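Local coordinates for protein nonsense-mediated mRNA decay factor SMG5 (Homo sapiens, PDB 2HWY) that takes part in nonsense-mediated mRNA decay, promoting dephosphorylation of UPF1 and, with SMG7, probably linking it to the mRNA degradation machinery, without RNase activity of its own, at residues 18-28 against 152-160. Sequence-based numbering, arbitrary orientation.
Sequences VIRQLATSGRF and NVLDFYKQW
Trp160, the last residue modelled in the chain, lays its indole across the C-terminal end of helix 16-25 and touches Gln21, Leu22, Ser25, Arg27 and Phe28. One face of the indole takes the CD2 methyl of Leu22, a CH-pi contact with Leu22 CD2 4.1 Å from the centroid of the six-membered ring and 19° off its normal. Trp160 CG is anti to the backbone N (chi1 -166°), which carries the ring away from its own helix toward the turn at 25-27. There Ser25 OG donates to Leu22 O and also accepts from Arg27 N, the latter an ST turn; the two bonds fix the rotation of the serine, and Ser25 CB comes obliquely to Trp160 CH2 (3.4 Å). Arg27 turns one guanidinium face to Trp160 CZ2, the planes inclined. Phe28 and Phe156 complete an aromatic cluster: the edge of Phe156 is directed at the face of Phe28 in an offset edge-to-face pair, centroids 5.6 Å apart, while Phe28 and the indole meet obliquely. Farther back along the helices the packing is largely apolar: Val18 CG1 meets Tyr157 CB (3.8 Å), and Val18 CG2 meets Leu154 CD2 (3.6 Å) and lies over one face of the Tyr157 ring. Ile19 CD1 reaches Val153 CG1, and Gln21 CG lies by the tyrosine OH. The axes of 18-25 and 153-159 cross at 50°, 10.9 Å apart at closest approach. In this PIN domain the contact joins helix 16-25, early in the chain, to the last modelled helix: Leu22, Phe28 and Phe156 rest on Leu5 of strand 4-7, and Phe156 also meets Leu126 of strand 125-128.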
ATOM      1  N   VAL A  18      -1.634   1.732  10.549  1.00 24.06           N
ATOM      2  CA  VAL A  18      -2.050   2.859   9.723  1.00 24.27           C
ATOM      3  C   VAL A  18      -2.969   2.362   8.597  1.00 24.40           C
ATOM      4  O   VAL A  18      -4.046   2.930   8.348  1.00 24.05           O
ATOM      5  CB  VAL A  18      -0.822   3.567   9.116  1.00 24.50           C
ATOM      6  CG1 VAL A  18      -1.240   4.535   8.021  1.00 25.39           C
ATOM      7  CG2 VAL A  18      -0.037   4.297  10.210  1.00 24.84           C
ATOM      8  N   ILE A  19      -2.532   1.297   7.924  1.00 24.14           N
ATOM      9  CA  ILE A  19      -3.313   0.715   6.854  1.00 24.27           C
ATOM     10  C   ILE A  19      -4.638   0.194   7.407  1.00 24.26           C
ATOM     11  O   ILE A  19      -5.690   0.427   6.814  1.00 24.50           O
ATOM     12  CB  ILE A  19      -2.497  -0.349   6.035  1.00 23.88           C
ATOM     13  CG1 ILE A  19      -1.421   0.353   5.206  1.00 23.74           C
ATOM     14  CG2 ILE A  19      -3.383  -1.120   5.057  1.00 23.66           C
ATOM     15  CD1 ILE A  19      -0.070   0.326   5.799  1.00 23.93           C
ATOM     16  N   ARG A  20      -4.611  -0.453   8.562  1.00 24.64           N
ATOM     17  CA  ARG A  20      -5.862  -0.892   9.185  1.00 24.97           C
ATOM     18  C   ARG A  20      -6.847   0.255   9.302  1.00 24.76           C
ATOM     19  O   ARG A  20      -7.978   0.152   8.872  1.00 24.61           O
ATOM     20  CB  ARG A  20      -5.617  -1.498  10.558  1.00 25.05           C
ATOM     21  CG  ARG A  20      -6.891  -2.068  11.223  1.00 25.66           C
ATOM     22  CD  ARG A  20      -6.639  -2.600  12.649  1.00 26.32           C
ATOM     23  NE  ARG A  20      -5.401  -3.377  12.695  1.00 27.29           N
ATOM     24  CZ  ARG A  20      -5.298  -4.685  12.469  1.00 28.03           C
ATOM     25  NH1 ARG A  20      -6.372  -5.417  12.190  1.00 30.04           N
ATOM     26  NH2 ARG A  20      -4.104  -5.272  12.533  1.00 28.03           N
ATOM     27  N   GLN A  21      -6.393   1.355   9.876  1.00 25.11           N
ATOM     28  CA  GLN A  21      -7.222   2.551  10.030  1.00 24.84           C
ATOM     29  C   GLN A  21      -7.814   3.007   8.706  1.00 24.58           C
ATOM     30  O   GLN A  21      -9.010   3.245   8.609  1.00 24.96           O
ATOM     31  CB  GLN A  21      -6.391   3.689  10.622  1.00 25.23           C
ATOM     32  CG  GLN A  21      -7.189   4.727  11.380  1.00 25.91           C
ATOM     33  CD  GLN A  21      -7.811   4.178  12.640  1.00 27.59           C
ATOM     34  OE1 GLN A  21      -7.389   3.136  13.161  1.00 29.16           O
ATOM     35  NE2 GLN A  21      -8.829   4.864  13.136  1.00 26.74           N
ATOM     36  N   LEU A  22      -6.974   3.114   7.685  1.00 24.19           N
ATOM     37  CA  LEU A  22      -7.385   3.693   6.395  1.00 23.81           C
ATOM     38  C   LEU A  22      -8.320   2.769   5.643  1.00 23.37           C
ATOM     39  O   LEU A  22      -9.308   3.213   5.077  1.00 23.13           O
ATOM     40  CB  LEU A  22      -6.154   3.983   5.540  1.00 23.57           C
ATOM     41  CG  LEU A  22      -5.211   4.984   6.204  1.00 23.42           C
ATOM     42  CD1 LEU A  22      -3.781   4.807   5.721  1.00 23.54           C
ATOM     43  CD2 LEU A  22      -5.709   6.405   5.998  1.00 23.42           C
ATOM     44  N   ALA A  23      -7.992   1.480   5.671  1.00 23.35           N
ATOM     45  CA  ALA A  23      -8.762   0.430   5.010  1.00 23.36           C
ATOM     46  C   ALA A  23     -10.113   0.202   5.667  1.00 23.04           C
ATOM     47  O   ALA A  23     -11.044  -0.324   5.060  1.00 22.70           O
ATOM     48  CB  ALA A  23      -7.964  -0.857   5.033  1.00 23.41           C
ATOM     49  N   THR A  24     -10.189   0.565   6.934  1.00 23.51           N
ATOM     50  CA  THR A  24     -11.407   0.443   7.728  1.00 23.75           C
ATOM     51  C   THR A  24     -12.156   1.761   7.727  1.00 23.94           C
ATOM     52  O   THR A  24     -13.337   1.801   8.085  1.00 23.86           O
ATOM     53  CB  THR A  24     -11.071   0.005   9.179  1.00 23.75           C
ATOM     54  OG1 THR A  24     -10.862  -1.412   9.185  1.00 23.62           O
ATOM     55  CG2 THR A  24     -12.179   0.355  10.176  1.00 24.15           C
ATOM     56  N   SER A  25     -11.472   2.833   7.316  1.00 24.02           N
ATOM     57  CA  SER A  25     -12.076   4.155   7.310  1.00 23.98           C
ATOM     58  C   SER A  25     -13.337   4.108   6.470  1.00 24.42           C
ATOM     59  O   SER A  25     -14.343   4.724   6.833  1.00 25.18           O
ATOM     60  CB  SER A  25     -11.106   5.238   6.801  1.00 23.77           C
ATOM     61  OG  SER A  25     -11.204   5.459   5.407  1.00 22.61           O
ATOM     62  N   GLY A  26     -13.299   3.350   5.373  1.00 24.64           N
ATOM     63  CA  GLY A  26     -14.380   3.393   4.382  1.00 24.58           C
ATOM     64  C   GLY A  26     -14.350   4.671   3.548  1.00 24.61           C
ATOM     65  O   GLY A  26     -15.280   4.936   2.798  1.00 25.01           O
ATOM     66  N   ARG A  27     -13.279   5.459   3.676  1.00 24.61           N
ATOM     67  CA  ARG A  27     -13.081   6.674   2.873  1.00 24.64           C
ATOM     68  C   ARG A  27     -12.119   6.386   1.719  1.00 24.46           C
ATOM     69  O   ARG A  27     -11.940   7.216   0.836  1.00 24.48           O
ATOM     70  CB  ARG A  27     -12.512   7.824   3.728  1.00 25.09           C
ATOM     71  CG  ARG A  27     -13.078   7.934   5.149  1.00 25.67           C
ATOM     72  CD  ARG A  27     -14.214   8.925   5.290  1.00 26.78           C
ATOM     73  NE  ARG A  27     -13.744  10.262   5.650  1.00 27.33           N
ATOM     74  CZ  ARG A  27     -13.217  10.599   6.830  1.00 28.05           C
ATOM     75  NH1 ARG A  27     -13.056   9.699   7.807  1.00 28.13           N
ATOM     76  NH2 ARG A  27     -12.823  11.855   7.033  1.00 28.25           N
ATOM     77  N   PHE A  28     -11.488   5.212   1.746  1.00 24.14           N
ATOM     78  CA  PHE A  28     -10.597   4.784   0.677  1.00 23.58           C
ATOM     79  C   PHE A  28     -10.858   3.334   0.272  1.00 23.05           C
ATOM     80  O   PHE A  28     -11.404   2.537   1.042  1.00 22.63           O
ATOM     81  CB  PHE A  28      -9.149   4.940   1.121  1.00 23.43           C
ATOM     82  CG  PHE A  28      -8.803   6.329   1.538  1.00 24.25           C
ATOM     83  CD1 PHE A  28      -8.666   6.657   2.888  1.00 24.87           C
ATOM     84  CD2 PHE A  28      -8.632   7.333   0.589  1.00 24.76           C
ATOM     85  CE1 PHE A  28      -8.342   7.972   3.285  1.00 23.86           C
ATOM     86  CE2 PHE A  28      -8.316   8.656   0.986  1.00 24.54           C
ATOM     87  CZ  PHE A  28      -8.166   8.965   2.334  1.00 23.17           C
ATOM     88  N   ASN A 152       4.590   9.293   2.187  1.00 22.86           N
ATOM     89  CA  ASN A 152       4.950   8.369   3.246  1.00 22.47           C
ATOM     90  C   ASN A 152       3.721   7.970   4.063  1.00 22.24           C
ATOM     91  O   ASN A 152       2.873   8.815   4.357  1.00 22.33           O
ATOM     92  CB  ASN A 152       5.979   9.020   4.154  1.00 22.61           C
ATOM     93  CG  ASN A 152       6.233   8.216   5.412  1.00 23.08           C
ATOM     94  OD1 ASN A 152       5.646   8.496   6.466  1.00 23.58           O
ATOM     95  ND2 ASN A 152       7.091   7.199   5.307  1.00 22.14           N
ATOM     96  N   VAL A 153       3.607   6.689   4.413  1.00 21.70           N
ATOM     97  CA  VAL A 153       2.475   6.236   5.238  1.00 21.42           C
ATOM     98  C   VAL A 153       2.155   7.170   6.419  1.00 21.18           C
ATOM     99  O   VAL A 153       1.036   7.662   6.527  1.00 20.92           O
ATOM    100  CB  VAL A 153       2.644   4.802   5.821  1.00 21.32           C
ATOM    101  CG1 VAL A 153       1.623   3.844   5.216  1.00 21.34           C
ATOM    102  CG2 VAL A 153       4.075   4.291   5.727  1.00 20.53           C
ATOM    103  N   LEU A 154       3.127   7.407   7.298  1.00 20.88           N
ATOM    104  CA  LEU A 154       2.898   8.294   8.448  1.00 21.02           C
ATOM    105  C   LEU A 154       2.699   9.768   8.074  1.00 21.15           C
ATOM    106  O   LEU A 154       2.025  10.494   8.807  1.00 21.54           O
ATOM    107  CB  LEU A 154       4.019   8.171   9.479  1.00 20.86           C
ATOM    108  CG  LEU A 154       4.376   6.748   9.930  1.00 20.45           C
ATOM    109  CD1 LEU A 154       5.213   6.821  11.166  1.00 20.11           C
ATOM    110  CD2 LEU A 154       3.145   5.899  10.175  1.00 19.73           C
ATOM    111  N   ASP A 155       3.295  10.223   6.957  1.00 20.00           N
ATOM    112  CA  ASP A 155       3.019  11.568   6.467  1.00 20.00           C
ATOM    113  C   ASP A 155       1.566  11.705   6.023  1.00 20.00           C
ATOM    114  O   ASP A 155       0.855  12.591   6.421  1.00 20.58           O
ATOM    115  CB  ASP A 155       3.957  11.921   5.311  1.00 20.00           C
ATOM    116  N   PHE A 156       1.128  10.732   5.226  1.00 21.65           N
ATOM    117  CA  PHE A 156      -0.261  10.687   4.788  1.00 22.01           C
ATOM    118  C   PHE A 156      -1.188  10.576   6.013  1.00 22.16           C
ATOM    119  O   PHE A 156      -2.191  11.285   6.114  1.00 21.83           O
ATOM    120  CB  PHE A 156      -0.464   9.509   3.822  1.00 22.22           C
ATOM    121  CG  PHE A 156      -1.868   9.397   3.268  1.00 22.29           C
ATOM    122  CD1 PHE A 156      -2.212   9.995   2.062  1.00 21.53           C
ATOM    123  CD2 PHE A 156      -2.841   8.662   3.949  1.00 22.98           C
ATOM    124  CE1 PHE A 156      -3.503   9.875   1.550  1.00 21.91           C
ATOM    125  CE2 PHE A 156      -4.137   8.550   3.444  1.00 22.42           C
ATOM    126  CZ  PHE A 156      -4.464   9.162   2.239  1.00 22.17           C
ATOM    127  N   TYR A 157      -0.810   9.717   6.957  1.00 22.50           N
ATOM    128  CA  TYR A 157      -1.652   9.419   8.108  1.00 22.64           C
ATOM    129  C   TYR A 157      -1.821  10.601   9.036  1.00 22.74           C
ATOM    130  O   TYR A 157      -2.928  10.904   9.497  1.00 22.47           O
ATOM    131  CB  TYR A 157      -1.091   8.255   8.928  1.00 22.83           C
ATOM    132  CG  TYR A 157      -2.030   7.928  10.044  1.00 22.81           C
ATOM    133  CD1 TYR A 157      -3.330   7.500   9.759  1.00 23.73           C
ATOM    134  CD2 TYR A 157      -1.672   8.119  11.372  1.00 22.95           C
ATOM    135  CE1 TYR A 157      -4.234   7.227  10.760  1.00 22.84           C
ATOM    136  CE2 TYR A 157      -2.569   7.852  12.384  1.00 22.90           C
ATOM    137  CZ  TYR A 157      -3.853   7.402  12.065  1.00 23.22           C
ATOM    138  OH  TYR A 157      -4.771   7.124  13.053  1.00 24.55           O
ATOM    139  N   LYS A 158      -0.707  11.255   9.325  1.00 22.93           N
ATOM    140  CA  LYS A 158      -0.735  12.418  10.169  1.00 23.18           C
ATOM    141  C   LYS A 158      -1.472  13.570   9.443  1.00 23.34           C
ATOM    142  O   LYS A 158      -2.253  14.294  10.067  1.00 23.41           O
ATOM    143  CB  LYS A 158       0.681  12.734  10.691  1.00 23.03           C
ATOM    144  CG  LYS A 158       1.272  11.545  11.535  1.00 22.90           C
ATOM    145  CD  LYS A 158       2.039  11.976  12.788  1.00 23.28           C
ATOM    146  CE  LYS A 158       1.110  12.208  13.997  1.00 24.50           C
ATOM    147  NZ  LYS A 158       1.595  13.256  15.003  1.00 22.73           N
ATOM    148  N   GLN A 159      -1.313  13.696   8.126  1.00 23.78           N
ATOM    149  CA  GLN A 159      -2.167  14.642   7.368  1.00 24.21           C
ATOM    150  C   GLN A 159      -3.679  14.280   7.453  1.00 24.30           C
ATOM    151  O   GLN A 159      -4.540  15.158   7.568  1.00 23.92           O
ATOM    152  CB  GLN A 159      -1.735  14.769   5.887  1.00 24.35           C
ATOM    153  CG  GLN A 159      -0.811  15.979   5.569  1.00 24.09           C
ATOM    154  CD  GLN A 159      -1.051  16.581   4.171  1.00 24.52           C
ATOM    155  OE1 GLN A 159      -1.603  15.924   3.283  1.00 24.50           O
ATOM    156  NE2 GLN A 159      -0.637  17.844   3.979  1.00 24.23           N
ATOM    157  N   TRP A 160      -3.985  12.990   7.409  1.00 24.50           N
ATOM    158  CA  TRP A 160      -5.370  12.527   7.352  1.00 24.57           C
ATOM    159  C   TRP A 160      -6.178  12.840   8.608  1.00 24.42           C
ATOM    160  O   TRP A 160      -5.901  12.320   9.685  1.00 24.56           O
ATOM    161  CB  TRP A 160      -5.398  11.024   7.074  1.00 24.84           C
ATOM    162  CG  TRP A 160      -6.750  10.525   6.683  1.00 25.21           C
ATOM    163  CD1 TRP A 160      -7.465  10.864   5.558  1.00 25.11           C
ATOM    164  CD2 TRP A 160      -7.562   9.585   7.413  1.00 25.49           C
ATOM    165  NE1 TRP A 160      -8.669  10.195   5.554  1.00 25.28           N
ATOM    166  CE2 TRP A 160      -8.752   9.401   6.675  1.00 25.31           C
ATOM    167  CE3 TRP A 160      -7.402   8.892   8.622  1.00 25.18           C
ATOM    168  CZ2 TRP A 160      -9.782   8.549   7.113  1.00 25.29           C
ATOM    169  CZ3 TRP A 160      -8.417   8.042   9.050  1.00 25.29           C
ATOM    170  CH2 TRP A 160      -9.586   7.872   8.294  1.00 25.25           C
TER